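Local coordinates for protein halohydrin epoxidase A (PDB 4Z9F) that probably converts halohydrins into epoxides with release of hydrogen halide, on a Rossmann-type fold, at residues E92-E96 / A97-Q101; L106-F109 / P110-L114. The protein carries 1 engineered substitution. All coordinates share one frame; numbering follows the deposited sequence.

Interaction 1. Residues E92-E96 / A97-Q101; sequences EGTSE and ADIRQ
Ser95 caps the first turn of helix 96-123 by turning its hydroxyl forward onto the backbone N of Asp98. Ser95 OG stands between the backbone N and the carbonyl carbon (chi1 70°), which brings it 3.1 Å from Asp98 N to accept that N-H. Serine suits an N-cap because its short side chain can replace the carbonyl that a first turn lacks. Asp98 completes the turn through water: one molecule accepts from Ser95 N at 2.9 Å and donates to Asp98 OD2 at 2.8 Å. A carboxylate here should also interact well with the positive end of the helix dipole. Just before the cap, the methyl CG2 of Thr94 lies 3.6 Å from CB of Asp98, while its OG1 is hydrogen-bonded to the carbonyl of Pro90.

From the residue after the cap, Glu96 runs side by side with Arg100, one turn further on. With CG anti to the backbone N (chi1 -176°) and the chain extended, Glu96 presents OE2 to the guanidinium edge. Glu96 OE2 accepts from both Arg100 NH2, at 2.9 Å through its anti lone pair, and Arg100 NE at 3.1 Å; the two flat groups are turned 39° apart. Arg100 NH1 forms a second salt bridge, to Glu104 of the second subunit. The turn thus lies at a subunit interface, where the loop after strand 73-79 enters helix 96-123 and Ile99 packs on Leu146 and on Ile111 of the second subunit.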
loop_
_atom_site.group_PDB
_atom_site.type_symbol
_atom_site.label_atom_id
_atom_site.label_comp_id
_atom_site.label_asym_id
_atom_site.label_seq_id
_atom_site.Cartn_x
_atom_site.Cartn_y
_atom_site.Cartn_z
ATOM N N GLU C 92 9.054 -23.839 8.093
ATOM C CA GLU C 92 9.362 -25.032 8.874
ATOM C C GLU C 92 10.261 -25.985 8.097
ATOM O O GLU C 92 9.986 -26.307 6.939
ATOM C CB GLU C 92 8.076 -25.756 9.255
ATOM C CG GLU C 92 7.304 -25.124 10.369
ATOM C CD GLU C 92 6.134 -25.982 10.779
ATOM O OE1 GLU C 92 5.088 -25.928 10.100
ATOM O OE2 GLU C 92 6.280 -26.733 11.769
ATOM N N GLY C 93 11.320 -26.468 8.743
ATOM C CA GLY C 93 12.154 -27.491 8.140
ATOM C C GLY C 93 13.196 -26.998 7.160
ATOM O O GLY C 93 14.008 -27.805 6.688
ATOM N N THR C 94 13.206 -25.711 6.831
ATOM C CA THR C 94 14.216 -25.179 5.930
ATOM C C THR C 94 15.501 -24.888 6.704
ATOM O O THR C 94 15.469 -24.337 7.808
ATOM C CB THR C 94 13.695 -23.915 5.234
ATOM O OG1 THR C 94 12.540 -24.235 4.447
ATOM C CG2 THR C 94 14.755 -23.318 4.320
ATOM N N SER C 95 16.637 -25.286 6.129
ATOM C CA SER C 95 17.919 -25.115 6.799
ATOM C C SER C 95 18.293 -23.641 6.906
ATOM O O SER C 95 17.902 -22.816 6.077
ATOM C CB SER C 95 19.027 -25.851 6.047
ATOM O OG SER C 95 19.292 -25.209 4.814
ATOM N N GLU C 96 19.069 -23.326 7.947
ATOM C CA GLU C 96 19.618 -21.982 8.091
ATOM C C GLU C 96 20.341 -21.550 6.824
ATOM O O GLU C 96 20.206 -20.403 6.382
ATOM C CB GLU C 96 20.564 -21.928 9.296
ATOM C CG GLU C 96 21.105 -20.541 9.585
ATOM C CD GLU C 96 21.820 -20.443 10.921
ATOM O OE1 GLU C 96 21.812 -21.428 11.695
ATOM O OE2 GLU C 96 22.390 -19.375 11.205
ATOM N N ALA C 97 21.098 -22.467 6.211
ATOM C CA ALA C 97 21.884 -22.115 5.031
ATOM C C ALA C 97 20.987 -21.712 3.869
ATOM O O ALA C 97 21.331 -20.810 3.091
ATOM C CB ALA C 97 22.782 -23.287 4.628
ATOM N N ASP C 98 19.841 -22.379 3.722
ATOM C CA ASP C 98 18.918 -22.029 2.649
ATOM C C ASP C 98 18.252 -20.678 2.911
ATOM O O ASP C 98 18.128 -19.860 1.996
ATOM C CB ASP C 98 17.875 -23.134 2.485
ATOM C CG ASP C 98 18.411 -24.350 1.731
ATOM O OD1 ASP C 98 19.630 -24.399 1.439
ATOM O OD2 ASP C 98 17.603 -25.265 1.441
ATOM N N ILE C 99 17.814 -20.434 4.151
ATOM C CA ILE C 99 17.289 -19.114 4.518
ATOM C C ILE C 99 18.298 -18.030 4.164
ATOM O O ILE C 99 17.972 -17.036 3.505
ATOM C CB ILE C 99 16.938 -19.068 6.016
ATOM C CG1 ILE C 99 15.774 -20.014 6.353
ATOM C CG2 ILE C 99 16.607 -17.642 6.433
ATOM C CD1 ILE C 99 15.619 -20.249 7.852
ATOM N N ARG C 100 19.551 -18.212 4.590
ATOM C CA ARG C 100 20.566 -17.204 4.306
ATOM C C ARG C 100 20.811 -17.068 2.808
ATOM O O ARG C 100 21.020 -15.956 2.310
ATOM C CB ARG C 100 21.862 -17.538 5.041
ATOM C CG ARG C 100 21.736 -17.390 6.552
ATOM C CD ARG C 100 23.054 -17.610 7.276
ATOM N NE ARG C 100 22.859 -17.595 8.725
ATOM C CZ ARG C 100 22.762 -16.484 9.448
ATOM N NH1 ARG C 100 22.850 -15.303 8.851
ATOM N NH2 ARG C 100 22.575 -16.553 10.765
ATOM N N GLN C 101 20.792 -18.181 2.069
ATOM C CA GLN C 101 21.012 -18.081 0.629
ATOM C C GLN C 101 19.886 -17.324 -0.061
ATOM O O GLN C 101 20.109 -16.685 -1.096
ATOM C CB GLN C 101 21.151 -19.466 0.003
ATOM C CG GLN C 101 21.383 -19.392 -1.493
ATOM C CD GLN C 101 21.525 -20.746 -2.123
ATOM O OE1 GLN C 101 21.484 -21.765 -1.435
ATOM N NE2 GLN C 101 21.675 -20.772 -3.438
HETATM O O HOH W 1 16.506 -26.735 3.579
#

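Interaction 2. Residues L106-F109 / P110-L114; sequences LSIF and PILLL
Backbone bonds from Leu112 N to Ile108 O (2.9 Å) and from Leu113 N to Phe109 O (3.0 Å) carry the helix past Pro110, whose nitrogen has no hydrogen to give, and the bond from Ile111 N to Ser107 O is weak. This is a proline kink in a long helix of the Rossmann-type fold, preceded by a wider, pi-type turn at 106-108. The Pro110 ring packs back against the preceding turn, Leu106 to Phe109. Phe109 swings its ring off the helix, with CG anti to the backbone N (chi1 -170°), and its CB lies 3.3 Å from Pro110 CD; its side chain packs on Pro59 and Asp80. Apolar residues suit the buried faces: Leu113 rests on Ile76 and Ser78 of strand 73-79, Leu106 and Ile111 on helix 147-165, and Ile108 and Leu112 on Arg100 and Glu96 of the second subunit. Within the helix, Ile108 CG2 meets Leu112 CD1 at 4.2 Å. Ser107 is the polar exception, its OG hydrogen-bonded to the carbonyl of Ala150. At the kink, Pro110 CG lies 3.3 Å from Leu106 O and 3.4 Å from Ser107 O.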
loop_
_atom_site.group_PDB
_atom_site.type_symbol
_atom_site.label_atom_id
_atom_site.label_comp_id
_atom_site.label_asym_id
_atom_site.label_seq_id
_atom_site.Cartn_x
_atom_site.Cartn_y
_atom_site.Cartn_z
ATOM N N LEU C 106 18.788 -12.530 -3.116
ATOM C CA LEU C 106 17.725 -11.604 -3.475
ATOM C C LEU C 106 17.822 -10.253 -2.784
ATOM O O LEU C 106 17.186 -9.301 -3.250
ATOM C CB LEU C 106 16.356 -12.227 -3.169
ATOM C CG LEU C 106 16.170 -13.610 -3.793
ATOM C CD1 LEU C 106 14.820 -14.137 -3.397
ATOM C CD2 LEU C 106 16.324 -13.546 -5.320
ATOM N N SER C 107 18.619 -10.143 -1.714
ATOM C CA SER C 107 18.690 -8.913 -0.934
ATOM C C SER C 107 20.119 -8.416 -0.766
ATOM O O SER C 107 20.388 -7.229 -0.972
ATOM C CB SER C 107 18.054 -9.123 0.439
ATOM O OG SER C 107 16.787 -9.758 0.300
ATOM N N ILE C 108 21.038 -9.297 -0.367
ATOM C CA ILE C 108 22.404 -8.847 -0.109
ATOM C C ILE C 108 23.147 -8.595 -1.417
ATOM O O ILE C 108 23.779 -7.544 -1.594
ATOM C CB ILE C 108 23.145 -9.852 0.781
ATOM C CG1 ILE C 108 22.417 -10.026 2.112
ATOM C CG2 ILE C 108 24.575 -9.367 1.036
ATOM C CD1 ILE C 108 22.464 -8.809 3.012
ATOM N N PHE C 109 23.084 -9.548 -2.351
ATOM C CA PHE C 109 23.719 -9.373 -3.657
ATOM C C PHE C 109 23.337 -8.061 -4.332
ATOM O O PHE C 109 24.246 -7.329 -4.756
ATOM C CB PHE C 109 23.393 -10.598 -4.532
ATOM C CG PHE C 109 24.173 -10.679 -5.818
ATOM C CD1 PHE C 109 23.837 -9.892 -6.911
ATOM C CD2 PHE C 109 25.212 -11.589 -5.950
ATOM C CE1 PHE C 109 24.538 -9.990 -8.093
ATOM C CE2 PHE C 109 25.909 -11.694 -7.133
ATOM C CZ PHE C 109 25.573 -10.892 -8.206
ATOM N N PRO C 110 22.055 -7.690 -4.463
ATOM C CA PRO C 110 21.761 -6.393 -5.092
ATOM C C PRO C 110 22.242 -5.193 -4.278
ATOM O O PRO C 110 22.634 -4.186 -4.875
ATOM C CB PRO C 110 20.230 -6.406 -5.247
ATOM C CG PRO C 110 19.742 -7.483 -4.309
ATOM C CD PRO C 110 20.834 -8.495 -4.251
ATOM N N ILE C 111 22.252 -5.265 -2.944
ATOM C CA ILE C 111 22.755 -4.141 -2.149
ATOM C C ILE C 111 24.246 -3.921 -2.408
ATOM O O ILE C 111 24.699 -2.789 -2.612
ATOM C CB ILE C 111 22.473 -4.369 -0.655
ATOM C CG1 ILE C 111 21.011 -4.044 -0.344
ATOM C CG2 ILE C 111 23.400 -3.508 0.201
ATOM C CD1 ILE C 111 20.587 -4.445 1.052
ATOM N N LEU C 112 25.032 -5.001 -2.393
ATOM C CA LEU C 112 26.464 -4.876 -2.656
ATOM C C LEU C 112 26.723 -4.369 -4.067
ATOM O O LEU C 112 27.655 -3.588 -4.291
ATOM C CB LEU C 112 27.173 -6.219 -2.438
ATOM C CG LEU C 112 27.236 -6.762 -1.008
ATOM C CD1 LEU C 112 28.043 -8.047 -0.962
ATOM C CD2 LEU C 112 27.803 -5.730 -0.044
ATOM N N LEU C 113 25.920 -4.817 -5.039
ATOM C CA LEU C 113 26.038 -4.298 -6.398
ATOM C C LEU C 113 25.725 -2.808 -6.440
ATOM O O LEU C 113 26.509 -2.014 -6.969
ATOM C CB LEU C 113 25.109 -5.060 -7.339
ATOM C CG LEU C 113 24.933 -4.477 -8.745
ATOM C CD1 LEU C 113 26.265 -4.470 -9.483
ATOM C CD2 LEU C 113 23.924 -5.289 -9.530
ATOM N N LEU C 114 24.574 -2.409 -5.884
ATOM C CA LEU C 114 24.217 -0.990 -5.860
ATOM C C LEU C 114 25.273 -0.156 -5.135
ATOM O O LEU C 114 25.630 0.932 -5.600
ATOM C CB LEU C 114 22.841 -0.802 -5.207
ATOM C CG LEU C 114 22.359 0.640 -5.018
ATOM C CD1 LEU C 114 22.145 1.341 -6.354
ATOM C CD2 LEU C 114 21.094 0.691 -4.162
#

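Read from the N terminus, the chain leaves strand 73-79, crosses a loop and enters helix 96-123 at interaction 1; interaction 2 comes later on the same helix. Each contact closes no more than a local turn, and the two follow in series, neither enclosing nor crossing the other. Their centres are about 19 Å apart and they do not touch within the subunit. The first sets the helix start; the second lies at the kink in its middle, where it packs on strands 73-79 and 127-132 and helix 147-165. Across the interface the start of one subunit's helix meets the middle of the other's, so the contacts that are apart within one chain adjoin between chains.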